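Local structure of glycosyltransferase Gtf1 (Streptococcus pneumoniae, 4PQG) at residues T48-A53 / W72-F77; H76-K81 / P181-L186. The protein is a glycosyltransferase of the GT-B class that carries an added antiparallel beta-sheet domain and holds uridine-5'-diphosphate in this structure. All blocks are in the same frame, centred on the assembly; numbering follows the deposited sequence.

In the fold
The chain leaves strand 42-47 of the seven-stranded parallel sheet and enters the loop 48-53. It then passes through helix 56-63 and returns on the outermost strand 70-72. Contact 1 closes this short loop, setting 48-53 against 72-77. Contact 2 starts where contact 1 ends, with H76 and F77 common to both, and reaches across about a hundred residues to strand 181-188. The loop it closes holds most of the strands of the antiparallel sheet. The two loops follow in series and neither encloses the other. Y74 O and Y183 OH, 2.7 Å apart, join the contacts directly. Together they tie the edge of the N-terminal parallel sheet to the antiparallel sheet domain.

Contact 1: residues T48-A53 / W72-F77; sequences TDMILA and WLYNHF
The backbone oxygen of D49 accepts a hydrogen bond from the indole nitrogen of W72. D49 O and W72 NE1 are 2.8 Å apart, and the N-H points well at the oxygen, at 160°. The donor lies in the carbonyl plane, and the oxygen is only 7° out of the indole plane. This bond fixes the edge of the indole against the loop. Further along that ring, W72 CH2 meets L52 CD2 at 3.9 Å, and M50 SD comes to W72 CZ2, also at 3.9 Å. The sulfur sits at the ring edge.

M50 has CG opposite its backbone N (chi1 174°), and bends at chi2 and chi3 bring its methyl over Y74. M50 CE lies 3.4 Å from the centroid of the Y74 ring, above its centre, in a CH-pi contact. The sulfur stands over the same ring, so M50 makes Met-aromatic contacts with both residues. On the opposite face of Y74, L73 CD2 lies toward the rim. L73 CD2 also packs against T48 O at 3.4 Å.

The hydroxyl of Y74 finds its partners outside the two segments: E192 and K205. K205 also bonds T48 O. The contact thus rests on one indole bond and a methionine that meets the edge of W72 and the face of Y74, and the K205 ammonium would probably polarise the T48 carbonyl.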
loop_
_atom_site.group_PDB
_atom_site.type_symbol
_atom_site.label_atom_id
_atom_site.label_comp_id
_atom_site.label_asym_id
_atom_site.label_seq_id
_atom_site.Cartn_x
_atom_site.Cartn_y
_atom_site.Cartn_z
ATOM N N THR A 48 8.014 -4.743 8.010
ATOM C CA THR A 48 8.762 -4.504 9.261
ATOM C C THR A 48 7.969 -3.828 10.376
ATOM O O THR A 48 8.425 -3.810 11.544
ATOM C CB THR A 48 10.059 -3.699 9.018
ATOM O OG1 THR A 48 9.736 -2.454 8.387
ATOM C CG2 THR A 48 11.037 -4.486 8.131
ATOM N N ASP A 49 6.801 -3.265 10.032
ATOM C CA ASP A 49 5.923 -2.634 11.018
ATOM C C ASP A 49 5.303 -3.649 11.953
ATOM O O ASP A 49 5.017 -4.780 11.571
ATOM C CB ASP A 49 4.781 -1.864 10.353
ATOM C CG ASP A 49 5.210 -0.521 9.787
ATOM O OD1 ASP A 49 6.394 -0.111 9.910
ATOM O OD2 ASP A 49 4.334 0.131 9.200
ATOM N N MET A 50 5.061 -3.219 13.184
ATOM C CA MET A 50 4.245 -3.990 14.114
ATOM C C MET A 50 2.767 -3.878 13.674
ATOM O O MET A 50 2.195 -2.783 13.649
ATOM C CB MET A 50 4.467 -3.468 15.544
ATOM C CG MET A 50 3.551 -4.100 16.598
ATOM S SD MET A 50 3.940 -5.854 16.798
ATOM C CE MET A 50 5.585 -5.778 17.518
ATOM N N ILE A 51 2.174 -5.006 13.284
ATOM C CA ILE A 51 0.786 -5.071 12.806
ATOM C C ILE A 51 0.046 -6.066 13.695
ATOM O O ILE A 51 0.290 -7.282 13.592
ATOM C CB ILE A 51 0.707 -5.619 11.349
ATOM C CG1 ILE A 51 1.641 -4.875 10.386
ATOM C CG2 ILE A 51 -0.739 -5.655 10.846
ATOM C CD1 ILE A 51 1.307 -3.420 10.160
ATOM N N LEU A 52 -0.863 -5.563 14.531
ATOM C CA LEU A 52 -1.586 -6.380 15.495
ATOM C C LEU A 52 -3.097 -6.151 15.426
ATOM O O LEU A 52 -3.876 -7.019 15.825
ATOM C CB LEU A 52 -1.072 -6.104 16.924
ATOM C CG LEU A 52 0.326 -6.687 17.234
ATOM C CD1 LEU A 52 0.808 -6.292 18.623
ATOM C CD2 LEU A 52 0.367 -8.209 17.073
ATOM N N ALA A 53 -3.499 -4.997 14.900
ATOM C CA ALA A 53 -4.923 -4.649 14.786
ATOM C C ALA A 53 -5.644 -5.659 13.896
ATOM O O ALA A 53 -6.841 -5.935 14.075
ATOM C CB ALA A 53 -5.076 -3.238 14.237
ATOM N N TRP A 72 6.696 -11.549 7.911
ATOM C CA TRP A 72 6.457 -10.488 8.872
ATOM C C TRP A 72 7.596 -10.528 9.833
ATOM O O TRP A 72 7.891 -11.582 10.410
ATOM C CB TRP A 72 5.106 -10.658 9.576
ATOM C CG TRP A 72 4.812 -9.584 10.615
ATOM C CD1 TRP A 72 5.143 -8.227 10.568
ATOM C CD2 TRP A 72 4.126 -9.757 11.899
ATOM N NE1 TRP A 72 4.723 -7.578 11.701
ATOM C CE2 TRP A 72 4.101 -8.435 12.536
ATOM C CE3 TRP A 72 3.560 -10.836 12.564
ATOM C CZ2 TRP A 72 3.519 -8.228 13.774
ATOM C CZ3 TRP A 72 2.969 -10.610 13.811
ATOM C CH2 TRP A 72 2.969 -9.341 14.408
ATOM N N LEU A 73 8.297 -9.402 9.962
ATOM C CA LEU A 73 9.487 -9.314 10.811
ATOM C C LEU A 73 9.339 -10.023 12.178
ATOM O O LEU A 73 10.198 -10.831 12.575
ATOM C CB LEU A 73 9.892 -7.841 11.000
ATOM C CG LEU A 73 10.926 -7.480 12.083
ATOM C CD1 LEU A 73 12.313 -8.027 11.742
ATOM C CD2 LEU A 73 10.987 -5.969 12.302
ATOM N N TYR A 74 8.258 -9.727 12.894
ATOM C CA TYR A 74 8.123 -10.169 14.297
ATOM C C TYR A 74 7.805 -11.671 14.422
ATOM O O TYR A 74 8.155 -12.317 15.398
ATOM C CB TYR A 74 7.097 -9.290 15.031
ATOM C CG TYR A 74 7.561 -7.848 15.122
ATOM C CD1 TYR A 74 8.353 -7.425 16.190
ATOM C CD2 TYR A 74 7.232 -6.915 14.117
ATOM C CE1 TYR A 74 8.796 -6.113 16.279
ATOM C CE2 TYR A 74 7.665 -5.602 14.187
ATOM C CZ TYR A 74 8.462 -5.215 15.264
ATOM O OH TYR A 74 8.937 -3.943 15.363
ATOM N N ASN A 75 7.144 -12.205 13.406
ATOM C CA ASN A 75 6.779 -13.630 13.312
ATOM C C ASN A 75 7.954 -14.529 12.882
ATOM O O ASN A 75 7.987 -15.731 13.205
ATOM C CB ASN A 75 5.631 -13.757 12.282
ATOM C CG ASN A 75 5.336 -15.190 11.903
ATOM O OD1 ASN A 75 5.677 -15.629 10.808
ATOM N ND2 ASN A 75 4.735 -15.938 12.826
ATOM N N HIS A 76 8.909 -13.932 12.166
ATOM C CA HIS A 76 9.981 -14.647 11.462
ATOM C C HIS A 76 10.876 -15.435 12.367
ATOM O O HIS A 76 11.349 -16.511 11.989
ATOM C CB HIS A 76 10.833 -13.673 10.648
ATOM C CG HIS A 76 12.003 -14.318 9.943
ATOM N ND1 HIS A 76 11.853 -15.111 8.866
ATOM C CD2 HIS A 76 13.372 -14.251 10.195
ATOM C CE1 HIS A 76 13.067 -15.535 8.450
ATOM N NE2 HIS A 76 13.994 -15.002 9.263
ATOM N N PHE A 77 11.099 -14.910 13.568
ATOM C CA PHE A 77 11.919 -15.569 14.563
ATOM C C PHE A 77 11.203 -16.722 15.268
ATOM O O PHE A 77 11.782 -17.362 16.138
ATOM C CB PHE A 77 12.395 -14.552 15.608
ATOM C CG PHE A 77 13.184 -13.403 15.036
ATOM C CD1 PHE A 77 14.556 -13.506 14.864
ATOM C CD2 PHE A 77 12.556 -12.203 14.705
ATOM C CE1 PHE A 77 15.305 -12.444 14.357
ATOM C CE2 PHE A 77 13.291 -11.133 14.192
ATOM C CZ PHE A 77 14.671 -11.251 14.022
#

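Contact 2: residues H76-K81 / P181-L186; sequences HFTDIK and PVYDIL
The rings of F77 and Y183 meet edge to face, the edge of F77 turned toward the face of Y183. Their centroids are 6.0 Å apart and their planes stand at 72°, a T-shaped pair. V182 CG1 lies in the plane of the Y183 ring, at its edge. F197 adds to both rings: it stacks on Y183 and meets F77 edge to face.

Looser contacts surround the pair. With CG of Y183 set between its backbone N and carbonyl carbon (chi1 70°), the ring turns its CE2 side to both F77 and T78. F77 CB approaches Y183 CE2 at 4.2 Å. V182 sends its two methyls to different partners. CG1 touches the backbone, with V182 CG1 3.5 Å from F77 O. CG2 meets the methyl of T78, V182 CG2 to T78 CG2 being 3.9 Å, and these two side chains cross at a slant.

No hydrogen bond joins 76-81 to 181-186 directly. T78 OG1 accepts from I80 N at 3.2 Å, closing an ST turn. Outside the two segments, T78 OG1 also bonds N75 O, the hydroxyl of Y183 bonds Y74 O, and D79 reaches N176 and E177. Two bonds therefore fix the hydroxyl of T78 and leave its methyl facing V182.

V182 and Y183 both face F174 of the neighbouring strand 166-175, which makes a classic beta bulge. Here the bulge puts two successive side chains on the loop. The arrangement joins a bulged strand of the antiparallel sheet domain to the loop after the short, weakly bonded helix that follows edge strand 70-72, in the Rossmann-like N-terminal half of a GT-B fold.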
loop_
_atom_site.group_PDB
_atom_site.type_symbol
_atom_site.label_atom_id
_atom_site.label_comp_id
_atom_site.label_asym_id
_atom_site.label_seq_id
_atom_site.Cartn_x
_atom_site.Cartn_y
_atom_site.Cartn_z
ATOM N N HIS A 76 8.909 -13.932 12.166
ATOM C CA HIS A 76 9.981 -14.647 11.462
ATOM C C HIS A 76 10.876 -15.435 12.367
ATOM O O HIS A 76 11.349 -16.511 11.989
ATOM C CB HIS A 76 10.833 -13.673 10.648
ATOM C CG HIS A 76 12.003 -14.318 9.943
ATOM N ND1 HIS A 76 11.853 -15.111 8.866
ATOM C CD2 HIS A 76 13.372 -14.251 10.195
ATOM C CE1 HIS A 76 13.067 -15.535 8.450
ATOM N NE2 HIS A 76 13.994 -15.002 9.263
ATOM N N PHE A 77 11.099 -14.910 13.568
ATOM C CA PHE A 77 11.919 -15.569 14.563
ATOM C C PHE A 77 11.203 -16.722 15.268
ATOM O O PHE A 77 11.782 -17.362 16.138
ATOM C CB PHE A 77 12.395 -14.552 15.608
ATOM C CG PHE A 77 13.184 -13.403 15.036
ATOM C CD1 PHE A 77 14.556 -13.506 14.864
ATOM C CD2 PHE A 77 12.556 -12.203 14.705
ATOM C CE1 PHE A 77 15.305 -12.444 14.357
ATOM C CE2 PHE A 77 13.291 -11.133 14.192
ATOM C CZ PHE A 77 14.671 -11.251 14.022
ATOM N N THR A 78 9.933 -16.951 14.956
ATOM C CA THR A 78 9.191 -18.025 15.575
ATOM C C THR A 78 8.902 -19.105 14.534
ATOM O O THR A 78 9.196 -18.939 13.343
ATOM C CB THR A 78 7.846 -17.550 16.198
ATOM O OG1 THR A 78 6.842 -17.445 15.179
ATOM C CG2 THR A 78 8.005 -16.195 16.949
ATOM N N ASP A 79 8.287 -20.194 14.970
ATOM C CA ASP A 79 7.919 -21.254 14.037
ATOM C C ASP A 79 6.430 -21.239 13.684
ATOM O O ASP A 79 5.938 -22.176 13.059
ATOM C CB ASP A 79 8.347 -22.619 14.588
ATOM C CG ASP A 79 7.516 -23.071 15.781
ATOM O OD1 ASP A 79 6.540 -22.401 16.203
ATOM O OD2 ASP A 79 7.846 -24.135 16.325
ATOM N N ILE A 80 5.712 -20.181 14.077
ATOM C CA ILE A 80 4.302 -20.025 13.671
ATOM C C ILE A 80 4.249 -19.476 12.247
ATOM O O ILE A 80 4.865 -18.435 11.944
ATOM C CB ILE A 80 3.496 -19.135 14.644
ATOM C CG1 ILE A 80 3.414 -19.825 16.015
ATOM C CG2 ILE A 80 2.118 -18.782 14.052
ATOM C CD1 ILE A 80 2.644 -19.068 17.082
ATOM N N LYS A 81 3.554 -20.197 11.368
ATOM C CA LYS A 81 3.486 -19.826 9.957
ATOM C C LYS A 81 2.459 -18.715 9.731
ATOM O O LYS A 81 1.446 -18.648 10.431
ATOM C CB LYS A 81 3.124 -21.038 9.083
ATOM C CG LYS A 81 4.063 -22.232 9.198
ATOM C CD LYS A 81 5.519 -21.861 8.946
ATOM C CE LYS A 81 6.425 -23.050 9.235
ATOM N NZ LYS A 81 7.841 -22.628 9.435
ATOM N N PRO A 181 7.406 -19.191 24.744
ATOM C CA PRO A 181 7.819 -17.878 24.252
ATOM C C PRO A 181 9.151 -17.955 23.561
ATOM O O PRO A 181 10.001 -18.737 23.973
ATOM C CB PRO A 181 7.966 -17.047 25.538
ATOM C CG PRO A 181 8.224 -18.053 26.614
ATOM C CD PRO A 181 7.358 -19.232 26.225
ATOM N N VAL A 182 9.323 -17.170 22.504
ATOM C CA VAL A 182 10.585 -17.072 21.799
ATOM C C VAL A 182 11.337 -15.834 22.270
ATOM O O VAL A 182 12.536 -15.899 22.553
ATOM C CB VAL A 182 10.407 -16.981 20.275
ATOM C CG1 VAL A 182 11.757 -16.788 19.581
ATOM C CG2 VAL A 182 9.715 -18.232 19.759
ATOM N N TYR A 183 10.647 -14.697 22.337
ATOM C CA TYR A 183 11.315 -13.470 22.754
ATOM C C TYR A 183 10.314 -12.481 23.334
ATOM O O TYR A 183 9.118 -12.583 23.053
ATOM C CB TYR A 183 12.102 -12.855 21.590
ATOM C CG TYR A 183 11.278 -12.258 20.455
ATOM C CD1 TYR A 183 11.003 -10.883 20.405
ATOM C CD2 TYR A 183 10.783 -13.063 19.431
ATOM C CE1 TYR A 183 10.276 -10.328 19.340
ATOM C CE2 TYR A 183 10.038 -12.531 18.375
ATOM C CZ TYR A 183 9.796 -11.164 18.331
ATOM O OH TYR A 183 9.072 -10.633 17.281
ATOM N N ASP A 184 10.811 -11.549 24.145
ATOM C CA ASP A 184 9.985 -10.496 24.754
ATOM C C ASP A 184 10.470 -9.153 24.238
ATOM O O ASP A 184 11.664 -8.966 24.032
ATOM C CB ASP A 184 10.088 -10.503 26.293
ATOM C CG ASP A 184 9.913 -11.893 26.891
ATOM O OD1 ASP A 184 8.890 -12.555 26.560
ATOM O OD2 ASP A 184 10.793 -12.321 27.699
ATOM N N ILE A 185 9.556 -8.212 24.040
ATOM C CA ILE A 185 9.979 -6.865 23.714
ATOM C C ILE A 185 9.579 -6.025 24.900
ATOM O O ILE A 185 8.407 -6.008 25.270
ATOM C CB ILE A 185 9.322 -6.303 22.431
ATOM C CG1 ILE A 185 9.429 -7.313 21.270
ATOM C CG2 ILE A 185 9.936 -4.936 22.091
ATOM C CD1 ILE A 185 8.564 -6.959 20.052
ATOM N N LEU A 186 10.553 -5.367 25.512
ATOM C CA LEU A 186 10.259 -4.465 26.615
ATOM C C LEU A 186 9.949 -3.109 26.004
ATOM O O LEU A 186 10.752 -2.575 25.243
ATOM C CB LEU A 186 11.419 -4.419 27.612
ATOM C CG LEU A 186 11.782 -5.786 28.216
ATOM C CD1 LEU A 186 12.852 -5.595 29.296
ATOM C CD2 LEU A 186 10.559 -6.505 28.787
#